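Local atomic coordinates of suppressor protein MPT5 (Saccharomyces cerevisiae, PDB entry 5BZ1), a protein that binds UGUA-containing motifs in the 3'-UTRs of target mRNAs through its Pumilio-repeat domain, regulating them post-transcriptionally and repressing HO. Residues Phe52-Ile57 / Phe90-Asn95; Cys148-Ser153 / Leu187-Leu192; Lys197-Ile202 / Phe230-Glu235; Gly208-Gln213 / Cys245-Leu250. All blocks are in the same frame, centred on the assembly; numbering follows the deposited sequence.

Contact 1 (Phe52-Ile57 / Phe90-Asn95)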
loop_
_atom_site.group_PDB
_atom_site.type_symbol
_atom_site.label_atom_id
_atom_site.label_comp_id
_atom_site.label_asym_id
_atom_site.label_seq_id
_atom_site.Cartn_x
_atom_site.Cartn_y
_atom_site.Cartn_z
ATOM N N PHE A 52 -30.377 -1.716 -20.175
ATOM C CA PHE A 52 -29.082 -1.509 -20.818
ATOM C C PHE A 52 -28.019 -0.969 -19.863
ATOM O O PHE A 52 -27.003 -0.429 -20.309
ATOM C CB PHE A 52 -29.227 -0.535 -21.991
ATOM C CG PHE A 52 -30.267 -0.936 -22.999
ATOM C CD1 PHE A 52 -29.927 -1.734 -24.079
ATOM C CD2 PHE A 52 -31.578 -0.499 -22.878
ATOM C CE1 PHE A 52 -30.879 -2.103 -25.017
ATOM C CE2 PHE A 52 -32.536 -0.862 -23.813
ATOM C CZ PHE A 52 -32.186 -1.665 -24.882
ATOM N N PHE A 53 -28.255 -1.112 -18.562
ATOM C CA PHE A 53 -27.340 -0.599 -17.543
ATOM C C PHE A 53 -25.887 -1.026 -17.760
ATOM O O PHE A 53 -24.979 -0.195 -17.710
ATOM C CB PHE A 53 -27.807 -1.018 -16.148
ATOM C CG PHE A 53 -28.858 -0.119 -15.567
ATOM C CD1 PHE A 53 -28.890 1.229 -15.899
ATOM C CD2 PHE A 53 -29.811 -0.615 -14.687
ATOM C CE1 PHE A 53 -29.854 2.070 -15.369
ATOM C CE2 PHE A 53 -30.778 0.220 -14.150
ATOM C CZ PHE A 53 -30.800 1.563 -14.491
ATOM N N LEU A 54 -25.672 -2.315 -18.006
ATOM C CA LEU A 54 -24.319 -2.824 -18.215
ATOM C C LEU A 54 -23.708 -2.246 -19.488
ATOM O O LEU A 54 -22.538 -1.854 -19.500
ATOM C CB LEU A 54 -24.305 -4.353 -18.279
ATOM C CG LEU A 54 -22.922 -4.961 -18.536
ATOM C CD1 LEU A 54 -21.955 -4.583 -17.419
ATOM C CD2 LEU A 54 -22.997 -6.471 -18.693
ATOM N N ASP A 55 -24.510 -2.183 -20.551
ATOM C CA ASP A 55 -24.054 -1.665 -21.837
ATOM C C ASP A 55 -23.590 -0.211 -21.710
ATOM O O ASP A 55 -22.519 0.154 -22.195
ATOM C CB ASP A 55 -25.177 -1.769 -22.874
ATOM C CG ASP A 55 -25.842 -3.137 -22.886
ATOM O OD1 ASP A 55 -25.640 -3.899 -23.855
ATOM O OD2 ASP A 55 -26.567 -3.447 -21.917
ATOM N N LEU A 56 -24.400 0.606 -21.043
ATOM C CA LEU A 56 -24.102 2.024 -20.867
ATOM C C LEU A 56 -22.866 2.258 -19.994
ATOM O O LEU A 56 -22.037 3.120 -20.293
ATOM C CB LEU A 56 -25.315 2.745 -20.279
ATOM C CG LEU A 56 -26.561 2.714 -21.163
ATOM C CD1 LEU A 56 -27.719 3.451 -20.510
ATOM C CD2 LEU A 56 -26.255 3.307 -22.527
ATOM N N ILE A 57 -22.752 1.483 -18.919
ATOM C CA ILE A 57 -21.606 1.552 -18.014
ATOM C C ILE A 57 -20.287 1.353 -18.766
ATOM O O ILE A 57 -19.264 1.953 -18.423
ATOM C CB ILE A 57 -21.760 0.515 -16.874
ATOM C CG1 ILE A 57 -22.673 1.069 -15.782
ATOM C CG2 ILE A 57 -20.411 0.121 -16.279
ATOM C CD1 ILE A 57 -23.142 0.030 -14.780
ATOM N N PHE A 90 -16.332 -7.635 -12.267
ATOM C CA PHE A 90 -15.013 -7.917 -12.832
ATOM C C PHE A 90 -14.880 -7.335 -14.231
ATOM O O PHE A 90 -13.905 -6.649 -14.539
ATOM C CB PHE A 90 -14.713 -9.421 -12.879
ATOM C CG PHE A 90 -13.396 -9.748 -13.543
ATOM C CD1 PHE A 90 -12.200 -9.566 -12.862
ATOM C CD2 PHE A 90 -13.353 -10.225 -14.850
ATOM C CE1 PHE A 90 -10.980 -9.857 -13.467
ATOM C CE2 PHE A 90 -12.139 -10.517 -15.464
ATOM C CZ PHE A 90 -10.950 -10.333 -14.769
ATOM N N GLN A 91 -15.859 -7.631 -15.079
ATOM C CA GLN A 91 -15.879 -7.132 -16.452
ATOM C C GLN A 91 -15.875 -5.608 -16.482
ATOM O O GLN A 91 -15.198 -4.983 -17.303
ATOM C CB GLN A 91 -17.119 -7.657 -17.176
ATOM C CG GLN A 91 -17.381 -6.996 -18.523
ATOM C CD GLN A 91 -18.700 -7.426 -19.121
ATOM O OE1 GLN A 91 -19.508 -8.074 -18.458
ATOM N NE2 GLN A 91 -18.925 -7.071 -20.380
ATOM N N ILE A 92 -16.637 -5.016 -15.571
ATOM C CA ILE A 92 -16.733 -3.570 -15.480
ATOM C C ILE A 92 -15.418 -2.938 -15.011
ATOM O O ILE A 92 -14.976 -1.934 -15.568
ATOM C CB ILE A 92 -17.878 -3.168 -14.538
ATOM C CG1 ILE A 92 -19.226 -3.588 -15.136
ATOM C CG2 ILE A 92 -17.862 -1.675 -14.280
ATOM C CD1 ILE A 92 -20.399 -3.480 -14.171
ATOM N N SER A 93 -14.796 -3.533 -13.998
ATOM C CA SER A 93 -13.595 -2.968 -13.388
ATOM C C SER A 93 -12.373 -2.941 -14.316
ATOM O O SER A 93 -11.551 -2.029 -14.237
ATOM C CB SER A 93 -13.262 -3.710 -12.092
ATOM O OG SER A 93 -14.355 -3.674 -11.196
ATOM N N ILE A 94 -12.253 -3.940 -15.186
ATOM C CA ILE A 94 -11.137 -3.997 -16.129
ATOM C C ILE A 94 -11.386 -3.117 -17.352
ATOM O O ILE A 94 -10.497 -2.931 -18.185
ATOM C CB ILE A 94 -10.866 -5.427 -16.621
ATOM C CG1 ILE A 94 -12.056 -5.954 -17.426
ATOM C CG2 ILE A 94 -10.539 -6.352 -15.453
ATOM C CD1 ILE A 94 -11.850 -7.359 -17.960
ATOM N N ASN A 95 -12.601 -2.592 -17.469
ATOM C CA ASN A 95 -12.964 -1.762 -18.615
ATOM C C ASN A 95 -12.564 -0.305 -18.390
ATOM O O ASN A 95 -12.746 0.228 -17.292
ATOM C CB ASN A 95 -14.466 -1.856 -18.881
ATOM C CG ASN A 95 -14.857 -1.273 -20.225
ATOM O OD1 ASN A 95 -15.252 -0.111 -20.324
ATOM N ND2 ASN A 95 -14.748 -2.083 -21.273
#

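Contact 2 (Cys148-Ser153 / Leu187-Leu192)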
loop_
_atom_site.group_PDB
_atom_site.type_symbol
_atom_site.label_atom_id
_atom_site.label_comp_id
_atom_site.label_asym_id
_atom_site.label_seq_id
_atom_site.Cartn_x
_atom_site.Cartn_y
_atom_site.Cartn_z
ATOM N N CYS A 148 -13.048 0.820 -3.142
ATOM C CA CYS A 148 -13.662 -0.036 -2.124
ATOM C C CYS A 148 -12.950 0.122 -0.784
ATOM O O CYS A 148 -13.583 0.225 0.269
ATOM C CB CYS A 148 -13.595 -1.507 -2.539
ATOM S SG CYS A 148 -14.612 -1.961 -3.956
ATOM N N ILE A 149 -11.623 0.143 -0.842
ATOM C CA ILE A 149 -10.785 0.204 0.346
ATOM C C ILE A 149 -11.027 1.480 1.155
ATOM O O ILE A 149 -11.028 1.450 2.387
ATOM C CB ILE A 149 -9.292 0.063 -0.037
ATOM C CG1 ILE A 149 -8.975 -1.388 -0.406
ATOM C CG2 ILE A 149 -8.386 0.517 1.090
ATOM C CD1 ILE A 149 -7.568 -1.595 -0.957
ATOM N N PHE A 150 -11.254 2.595 0.467
ATOM C CA PHE A 150 -11.452 3.871 1.149
ATOM C C PHE A 150 -12.910 4.200 1.462
ATOM O O PHE A 150 -13.188 5.008 2.349
ATOM C CB PHE A 150 -10.810 5.011 0.356
ATOM C CG PHE A 150 -9.308 5.004 0.402
ATOM C CD1 PHE A 150 -8.635 5.351 1.568
ATOM C CD2 PHE A 150 -8.566 4.652 -0.718
ATOM C CE1 PHE A 150 -7.249 5.346 1.616
ATOM C CE2 PHE A 150 -7.183 4.645 -0.678
ATOM C CZ PHE A 150 -6.523 4.992 0.490
ATOM N N LYS A 151 -13.836 3.576 0.739
ATOM C CA LYS A 151 -15.262 3.863 0.912
ATOM C C LYS A 151 -15.954 2.886 1.873
ATOM O O LYS A 151 -16.824 3.283 2.650
ATOM C CB LYS A 151 -15.970 3.851 -0.449
ATOM C CG LYS A 151 -17.454 4.203 -0.405
ATOM C CD LYS A 151 -17.676 5.672 -0.040
ATOM C CE LYS A 151 -19.157 6.038 -0.114
ATOM N NZ LYS A 151 -19.397 7.470 0.216
ATOM N N PHE A 152 -15.564 1.614 1.822
ATOM C CA PHE A 152 -16.249 0.574 2.587
ATOM C C PHE A 152 -15.589 0.301 3.936
ATOM O O PHE A 152 -14.405 0.589 4.131
ATOM C CB PHE A 152 -16.304 -0.732 1.790
ATOM C CG PHE A 152 -17.101 -0.643 0.514
ATOM C CD1 PHE A 152 -18.027 0.378 0.314
ATOM C CD2 PHE A 152 -16.933 -1.596 -0.482
ATOM C CE1 PHE A 152 -18.762 0.453 -0.867
ATOM C CE2 PHE A 152 -17.664 -1.531 -1.662
ATOM C CZ PHE A 152 -18.579 -0.505 -1.856
ATOM N N SER A 153 -16.363 -0.259 4.862
ATOM C CA SER A 153 -15.825 -0.718 6.139
ATOM C C SER A 153 -14.905 -1.915 5.922
ATOM O O SER A 153 -15.176 -2.760 5.063
ATOM C CB SER A 153 -16.957 -1.128 7.080
ATOM O OG SER A 153 -16.443 -1.678 8.279
ATOM N N LEU A 187 -3.390 -1.808 3.805
ATOM C CA LEU A 187 -2.742 -1.963 5.105
ATOM C C LEU A 187 -2.915 -0.727 5.983
ATOM O O LEU A 187 -2.869 -0.819 7.210
ATOM C CB LEU A 187 -1.253 -2.283 4.933
ATOM C CG LEU A 187 -0.880 -3.673 4.414
ATOM C CD1 LEU A 187 0.616 -3.777 4.169
ATOM C CD2 LEU A 187 -1.320 -4.746 5.387
ATOM N N SER A 188 -3.126 0.425 5.355
ATOM C CA SER A 188 -3.241 1.679 6.093
ATOM C C SER A 188 -4.612 1.860 6.748
ATOM O O SER A 188 -4.772 2.710 7.624
ATOM C CB SER A 188 -2.937 2.871 5.184
ATOM O OG SER A 188 -3.934 3.020 4.191
ATOM N N VAL A 189 -5.594 1.061 6.337
ATOM C CA VAL A 189 -6.954 1.211 6.862
ATOM C C VAL A 189 -7.579 -0.068 7.432
ATOM O O VAL A 189 -8.550 0.004 8.181
ATOM C CB VAL A 189 -7.923 1.784 5.793
ATOM C CG1 VAL A 189 -7.489 3.169 5.347
ATOM C CG2 VAL A 189 -8.013 0.840 4.607
ATOM N N CYS A 190 -7.040 -1.231 7.074
ATOM C CA CYS A 190 -7.652 -2.496 7.484
ATOM C C CYS A 190 -7.407 -2.807 8.965
ATOM O O CYS A 190 -6.600 -2.140 9.616
ATOM C CB CYS A 190 -7.174 -3.648 6.597
ATOM S SG CYS A 190 -5.438 -4.091 6.820
ATOM N N THR A 191 -8.114 -3.805 9.497
ATOM C CA THR A 191 -8.021 -4.134 10.922
ATOM C C THR A 191 -6.692 -4.796 11.269
ATOM O O THR A 191 -6.017 -5.347 10.400
ATOM C CB THR A 191 -9.170 -5.055 11.380
ATOM O OG1 THR A 191 -8.857 -6.420 11.071
ATOM C CG2 THR A 191 -10.476 -4.662 10.704
ATOM N N LEU A 192 -6.327 -4.743 12.547
ATOM C CA LEU A 192 -5.068 -5.318 13.010
ATOM C C LEU A 192 -4.977 -6.803 12.656
ATOM O O LEU A 192 -3.948 -7.269 12.161
ATOM C CB LEU A 192 -4.907 -5.109 14.517
ATOM C CG LEU A 192 -3.515 -5.321 15.106
ATOM C CD1 LEU A 192 -2.448 -4.821 14.148
ATOM C CD2 LEU A 192 -3.395 -4.607 16.441
#

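Contact 3 (Lys197-Ile202 / Phe230-Glu235)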
loop_
_atom_site.group_PDB
_atom_site.type_symbol
_atom_site.label_atom_id
_atom_site.label_comp_id
_atom_site.label_asym_id
_atom_site.label_seq_id
_atom_site.Cartn_x
_atom_site.Cartn_y
_atom_site.Cartn_z
ATOM N N LYS A 197 -2.806 -11.532 9.163
ATOM C CA LYS A 197 -2.963 -12.579 8.155
ATOM C C LYS A 197 -2.094 -12.315 6.927
ATOM O O LYS A 197 -1.507 -13.237 6.359
ATOM C CB LYS A 197 -4.436 -12.726 7.755
ATOM C CG LYS A 197 -5.270 -13.504 8.769
ATOM C CD LYS A 197 -6.760 -13.222 8.620
ATOM C CE LYS A 197 -7.284 -13.608 7.247
ATOM N NZ LYS A 197 -7.220 -15.074 7.005
ATOM N N ILE A 198 -2.007 -11.050 6.532
ATOM C CA ILE A 198 -1.198 -10.652 5.385
ATOM C C ILE A 198 0.293 -10.722 5.715
ATOM O O ILE A 198 1.103 -11.151 4.891
ATOM C CB ILE A 198 -1.578 -9.237 4.904
ATOM C CG1 ILE A 198 -3.054 -9.202 4.498
ATOM C CG2 ILE A 198 -0.700 -8.798 3.745
ATOM C CD1 ILE A 198 -3.539 -7.841 4.025
ATOM N N SER A 199 0.648 -10.306 6.928
ATOM C CA SER A 199 2.036 -10.325 7.377
ATOM C C SER A 199 2.612 -11.738 7.457
ATOM O O SER A 199 3.786 -11.950 7.144
ATOM C CB SER A 199 2.159 -9.635 8.731
ATOM O OG SER A 199 3.407 -9.920 9.332
ATOM N N VAL A 200 1.789 -12.695 7.882
ATOM C CA VAL A 200 2.192 -14.097 7.899
ATOM C C VAL A 200 2.654 -14.524 6.508
ATOM O O VAL A 200 3.700 -15.152 6.353
ATOM C CB VAL A 200 1.049 -15.011 8.384
ATOM C CG1 VAL A 200 1.355 -16.470 8.079
ATOM C CG2 VAL A 200 0.807 -14.823 9.877
ATOM N N LYS A 201 1.879 -14.155 5.494
ATOM C CA LYS A 201 2.218 -14.489 4.118
ATOM C C LYS A 201 3.445 -13.710 3.623
ATOM O O LYS A 201 4.287 -14.253 2.901
ATOM C CB LYS A 201 1.011 -14.252 3.207
ATOM C CG LYS A 201 0.632 -15.462 2.365
ATOM C CD LYS A 201 0.308 -16.682 3.221
ATOM C CE LYS A 201 0.185 -17.938 2.364
ATOM N NZ LYS A 201 -0.200 -19.129 3.169
ATOM N N ILE A 202 3.549 -12.446 4.029
ATOM C CA ILE A 202 4.698 -11.613 3.674
ATOM C C ILE A 202 6.001 -12.195 4.235
ATOM O O ILE A 202 7.018 -12.257 3.537
ATOM C CB ILE A 202 4.506 -10.156 4.153
ATOM C CG1 ILE A 202 3.554 -9.409 3.214
ATOM C CG2 ILE A 202 5.835 -9.424 4.224
ATOM C CD1 ILE A 202 3.133 -8.036 3.719
ATOM N N PHE A 230 6.032 -6.089 18.227
ATOM C CA PHE A 230 6.217 -7.182 19.187
ATOM C C PHE A 230 6.648 -8.516 18.564
ATOM O O PHE A 230 7.187 -9.376 19.260
ATOM C CB PHE A 230 4.962 -7.369 20.055
ATOM C CG PHE A 230 3.831 -8.069 19.353
ATOM C CD1 PHE A 230 3.590 -9.419 19.579
ATOM C CD2 PHE A 230 3.005 -7.381 18.471
ATOM C CE1 PHE A 230 2.549 -10.072 18.938
ATOM C CE2 PHE A 230 1.962 -8.027 17.825
ATOM C CZ PHE A 230 1.735 -9.375 18.058
ATOM N N TYR A 231 6.421 -8.685 17.262
ATOM C CA TYR A 231 6.822 -9.915 16.579
ATOM C C TYR A 231 7.665 -9.676 15.322
ATOM O O TYR A 231 8.558 -10.465 15.019
ATOM C CB TYR A 231 5.600 -10.768 16.225
ATOM C CG TYR A 231 4.868 -10.306 14.987
ATOM C CD1 TYR A 231 5.076 -10.923 13.759
ATOM C CD2 TYR A 231 3.970 -9.253 15.048
ATOM C CE1 TYR A 231 4.411 -10.501 12.632
ATOM C CE2 TYR A 231 3.302 -8.828 13.931
ATOM C CZ TYR A 231 3.525 -9.450 12.728
ATOM O OH TYR A 231 2.850 -9.009 11.623
ATOM N N LEU A 232 7.376 -8.598 14.595
ATOM C CA LEU A 232 7.969 -8.384 13.274
ATOM C C LEU A 232 9.492 -8.227 13.292
ATOM O O LEU A 232 10.178 -8.748 12.413
ATOM C CB LEU A 232 7.320 -7.190 12.565
ATOM C CG LEU A 232 7.711 -7.028 11.094
ATOM C CD1 LEU A 232 7.348 -8.277 10.302
ATOM C CD2 LEU A 232 7.056 -5.804 10.480
ATOM N N LEU A 233 10.010 -7.508 14.284
ATOM C CA LEU A 233 11.451 -7.289 14.408
ATOM C C LEU A 233 12.218 -8.606 14.519
ATOM O O LEU A 233 13.073 -8.909 13.686
ATOM C CB LEU A 233 11.755 -6.400 15.615
ATOM C CG LEU A 233 11.309 -4.942 15.523
ATOM C CD1 LEU A 233 11.274 -4.304 16.901
ATOM C CD2 LEU A 233 12.237 -4.167 14.608
ATOM N N ALA A 234 11.903 -9.385 15.547
ATOM C CA ALA A 234 12.533 -10.686 15.746
ATOM C C ALA A 234 12.277 -11.630 14.569
ATOM O O ALA A 234 13.180 -12.341 14.132
ATOM C CB ALA A 234 12.050 -11.309 17.040
ATOM N N GLU A 235 11.044 -11.638 14.069
ATOM C CA GLU A 235 10.672 -12.505 12.954
ATOM C C GLU A 235 11.518 -12.198 11.722
ATOM O O GLU A 235 12.100 -13.102 11.120
ATOM C CB GLU A 235 9.190 -12.335 12.619
ATOM C CG GLU A 235 8.615 -13.432 11.745
ATOM C CD GLU A 235 8.081 -14.595 12.551
ATOM O OE1 GLU A 235 7.567 -14.358 13.665
ATOM O OE2 GLU A 235 8.173 -15.745 12.071
#

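Contact 4 (Gly208-Gln213 / Cys245-Leu250)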
loop_
_atom_site.group_PDB
_atom_site.type_symbol
_atom_site.label_atom_id
_atom_site.label_comp_id
_atom_site.label_asym_id
_atom_site.label_seq_id
_atom_site.Cartn_x
_atom_site.Cartn_y
_atom_site.Cartn_z
ATOM N N GLY A 208 11.421 -13.529 -1.703
ATOM C CA GLY A 208 10.958 -13.061 -2.998
ATOM C C GLY A 208 10.468 -11.622 -2.966
ATOM O O GLY A 208 10.030 -11.082 -3.986
ATOM N N LEU A 209 10.550 -11.000 -1.794
ATOM C CA LEU A 209 10.020 -9.656 -1.595
ATOM C C LEU A 209 11.105 -8.646 -1.224
ATOM O O LEU A 209 11.084 -7.503 -1.684
ATOM C CB LEU A 209 8.953 -9.667 -0.497
ATOM C CG LEU A 209 7.682 -10.480 -0.741
ATOM C CD1 LEU A 209 6.734 -10.368 0.444
ATOM C CD2 LEU A 209 6.999 -10.019 -2.011
ATOM N N ILE A 210 12.048 -9.074 -0.391
ATOM C CA ILE A 210 12.966 -8.142 0.262
ATOM C C ILE A 210 13.886 -7.359 -0.683
ATOM O O ILE A 210 14.190 -6.190 -0.426
ATOM C CB ILE A 210 13.782 -8.827 1.382
ATOM C CG1 ILE A 210 14.568 -7.776 2.161
ATOM C CG2 ILE A 210 14.711 -9.893 0.807
ATOM C CD1 ILE A 210 14.818 -8.137 3.577
ATOM N N ASN A 211 14.320 -7.989 -1.771
ATOM C CA ASN A 211 15.108 -7.275 -2.774
ATOM C C ASN A 211 14.355 -7.080 -4.089
ATOM O O ASN A 211 14.962 -6.875 -5.142
ATOM C CB ASN A 211 16.453 -7.962 -3.035
ATOM C CG ASN A 211 17.417 -7.076 -3.809
ATOM O OD1 ASN A 211 17.598 -5.900 -3.483
ATOM N ND2 ASN A 211 18.013 -7.628 -4.859
ATOM N N ASP A 212 13.030 -7.146 -4.041
ATOM C CA ASP A 212 12.253 -6.846 -5.236
ATOM C C ASP A 212 12.095 -5.333 -5.381
ATOM O O ASP A 212 12.068 -4.611 -4.383
ATOM C CB ASP A 212 10.888 -7.531 -5.202
ATOM C CG ASP A 212 10.031 -7.165 -6.398
ATOM O OD1 ASP A 212 10.221 -7.767 -7.479
ATOM O OD2 ASP A 212 9.178 -6.263 -6.259
ATOM N N GLN A 213 12.001 -4.861 -6.622
ATOM C CA GLN A 213 11.916 -3.432 -6.902
ATOM C C GLN A 213 10.711 -2.762 -6.235
ATOM O O GLN A 213 10.769 -1.581 -5.880
ATOM C CB GLN A 213 11.897 -3.186 -8.413
ATOM C CG GLN A 213 10.721 -3.832 -9.132
ATOM C CD GLN A 213 10.785 -3.654 -10.634
ATOM O OE1 GLN A 213 10.343 -4.517 -11.390
ATOM N NE2 GLN A 213 11.330 -2.526 -11.075
ATOM N N CYS A 245 24.580 -9.259 5.575
ATOM C CA CYS A 245 25.621 -8.571 4.820
ATOM C C CYS A 245 25.294 -8.493 3.329
ATOM O O CYS A 245 25.412 -7.429 2.716
ATOM C CB CYS A 245 26.980 -9.239 5.022
ATOM S SG CYS A 245 28.286 -8.522 3.997
ATOM N N GLN A 246 24.879 -9.615 2.747
ATOM C CA GLN A 246 24.532 -9.634 1.329
ATOM C C GLN A 246 23.335 -8.739 1.009
ATOM O O GLN A 246 23.355 -8.006 0.019
ATOM C CB GLN A 246 24.267 -11.056 0.839
ATOM C CG GLN A 246 23.989 -11.138 -0.660
ATOM C CD GLN A 246 25.044 -10.423 -1.495
ATOM O OE1 GLN A 246 24.775 -9.384 -2.105
ATOM N NE2 GLN A 246 26.253 -10.977 -1.524
ATOM N N LEU A 247 22.299 -8.803 1.844
ATOM C CA LEU A 247 21.103 -7.979 1.654
ATOM C C LEU A 247 21.455 -6.492 1.710
ATOM O O LEU A 247 20.894 -5.683 0.973
ATOM C CB LEU A 247 20.037 -8.316 2.699
ATOM C CG LEU A 247 19.365 -9.687 2.581
ATOM C CD1 LEU A 247 18.542 -10.002 3.821
ATOM C CD2 LEU A 247 18.495 -9.768 1.332
ATOM N N SER A 248 22.397 -6.148 2.584
ATOM C CA SER A 248 22.892 -4.782 2.702
ATOM C C SER A 248 23.601 -4.315 1.431
ATOM O O SER A 248 23.707 -3.114 1.183
ATOM C CB SER A 248 23.852 -4.671 3.889
ATOM O OG SER A 248 23.193 -4.935 5.109
ATOM N N CYS A 249 24.093 -5.264 0.639
ATOM C CA CYS A 249 24.850 -4.939 -0.567
ATOM C C CYS A 249 24.027 -5.037 -1.852
ATOM O O CYS A 249 24.587 -5.064 -2.949
ATOM C CB CYS A 249 26.087 -5.827 -0.677
ATOM S SG CYS A 249 27.255 -5.612 0.688
ATOM N N LEU A 250 22.706 -5.078 -1.724
ATOM C CA LEU A 250 21.840 -5.117 -2.904
ATOM C C LEU A 250 21.019 -3.832 -3.025
ATOM O O LEU A 250 20.674 -3.220 -2.017
ATOM C CB LEU A 250 20.943 -6.356 -2.876
ATOM C CG LEU A 250 21.692 -7.690 -2.924
ATOM C CD1 LEU A 250 20.754 -8.860 -2.672
ATOM C CD2 LEU A 250 22.409 -7.866 -4.260
#

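Contact 1 (Phe52-Ile57 / Phe90-Asn95)
Equivalent short helices of Pumilio repeats 2 and 3 meet here, and the joint is carried by Ile92 of helix 89-93 against Leu54 and Ile57 of helix 53-57. The closest alpha carbons, those of Ile57 and Ile92, are 7.5 Å apart, and Ile92 fits against two side chains that lie one helical turn apart. Its CG1 lies 3.7 Å from CD1 of Leu54, and its CD1 is 3.8 Å from that same methyl. On the other branch, CG2 of Ile92 comes within 3.7 Å of CG2 of Ile57. Leu54 leaves its backbone across the direction of the neighbour, and with CG anti to the backbone N (chi1 178°) its forked end arrives at Ile92. The second methyl of the fork, CD2, lies 3.8 Å from the amide oxygen OE1 of Gln91, at the exposed margin of the joint. An alanine in place of Ile92 would probably leave Leu54 CD1 and Ile57 CG2 without their shared partner and open a gap between the two repeats. Outside the two segments, Leu54 also touches Ile85 of helix 75-85, and Ile57 O accepts a hydrogen bond from Ser101 OG. With branched aliphatic groups making the close approaches, cohesion between the segments rests on burial and shape, while the polar amide of Gln91 stays at the edge.

Contact 2 (Cys148-Ser153 / Leu187-Leu192)
Ile149 meets Val189 through a methyl set by its first torsion: with CG1 beside the backbone N (chi1 -74°), CG2 falls anti to that N and points into the joint. Val189, at chi1 -62°, has its CG2 in the crowded position between its own N and carbonyl carbon, and this is the methyl that answers. The two CG2 atoms are 3.6 Å apart, the closest approach between the segments, and the side chains cross at about a right angle. The same Val189 methyl lies 3.8 Å from the carbonyl oxygen of Ile149, resting on backbone as well as side chain. Its other branch, CG1, reaches the Phe150 ring obliquely, with 4.3 Å to CE1; this looser approach lies on the exposed side. The patch is small: the two segments together bury 122 Å², and the alpha carbons of Ile149 and Val189 are 7.6 Å apart.

Neighbouring groups widen this small patch. Ile149 also packs on Val182 and Leu186 of helix 179-189, Phe150 lies on Lys185, and Val189 touches Phe157. Past helix 141-151, Phe152 already departs from helical geometry, and Thr191 is the N-cap of helix 192-204. Joining the C-terminal regions of helices 141-151 and 179-189, the contact is the repeat-to-repeat packing of Pumilio repeats 4 and 5, typical of the all-helical PUF solenoid.

Contact 3 (Lys197-Ile202 / Phe230-Glu235)
A single short bond between hydroxyls, Ser199 OG to Tyr231 OH at 2.5 Å, forms the tight part of this contact, and either oxygen could be the donor. Ser199 OG stands anti to its backbone N (chi1 166°) and meets the tyrosine at the edge of its ring, in plane, 3.4 Å from CZ. The bond is unusually short, and it bends back toward the serine CB. Tyr231 reaches this point with CG held between its backbone N and carbonyl carbon (chi1 80°), while CB of Leu232 covers one ring face from 4.3 Å above its centre. These are helices 192-204 and 229-240, neighbouring elements of the Pumilio superhelix, whose closest alpha carbons across the contact, Ser199 and Leu232, stand 8.6 Å apart. The remaining approach is slacker: Leu232 CD1 stays 4.4 Å from Ser199 OG, and the segments bury just 84 Å² between them. A phenylalanine in place of Tyr231 would lose the hydroxyl and is likely to leave the buried Ser199 OG without this partner. On the solvent side, exposed Phe230 and Glu235 do not meet residues 197-202; they touch Phe196 and Val203 elsewhere on helix 192-204, whereas the buried Leu232 also packs on Leu222 of helix 215-223.

Contact 4 (Gly208-Gln213 / Cys245-Leu250)
Ile210 and Asn211, the central pair of a type I turn running from Leu209 to Asp212, make the contact with residues 245-250. The turn is closed by Asp212 N bonding to Leu209 O at 3.1 Å, and both central residues direct their CB atoms toward the other segment. Leu209 itself faces elsewhere, onto Ile171 and Ser174. Ile210 comes next: its CG2 lies 3.8 Å from CD2 of Leu247, and its CD1 is 4.2 Å from the other leucine methyl, CD1, as the two side chains cross at about a right angle. Asn211 then lays its amide against Leu250, with OD1 3.4 Å from CB and ND2 3.7 Å from CD1. Its CG lies anti to the backbone N (chi1 -166°), which carries the amide across to that leucine. The contact with Leu250 is van der Waals in kind; the polar work of OD1 is done beyond it, where it accepts a hydrogen bond from Ser253 N, the first residue of helix 253-273, and a weak one from Phe252 N just before it. Asp212 follows, its OD2 capping Phe214 N and Gly215 N ahead of helix 215-223. The turn thus links Pumilio repeats 6 and 7: it lies between helices 192-204 and 215-223, Ile210 reaches Leu240 of helix 229-240 and Val256 of helix 253-273, and Leu247 of helix 244-248 also touches Leu240.

All four contacts join successive elements of one Pumilio array, yet they differ in chemistry. Contacts 1 and 2 are largely apolar and partly buried, with the Gln91 amide at the margin of the first and the Phe150 ring at that of the second; contact 3 is buried and depends on a hydroxyl pair; contact 4 mixes apolar packing with an amide that bonds elsewhere. Contact 1 buries 195 Å² and contact 4 buries 185 Å², against 84 Å² for contact 3. Contacts 2 and 3 touch through Leu187 CD2 and Ile198 CD1, 4.0 Å apart, on consecutive helices. Contacts 3 and 4 alternate along the chain. Contact 4 comes nearest to the RNA, about 4 Å between nearest atoms.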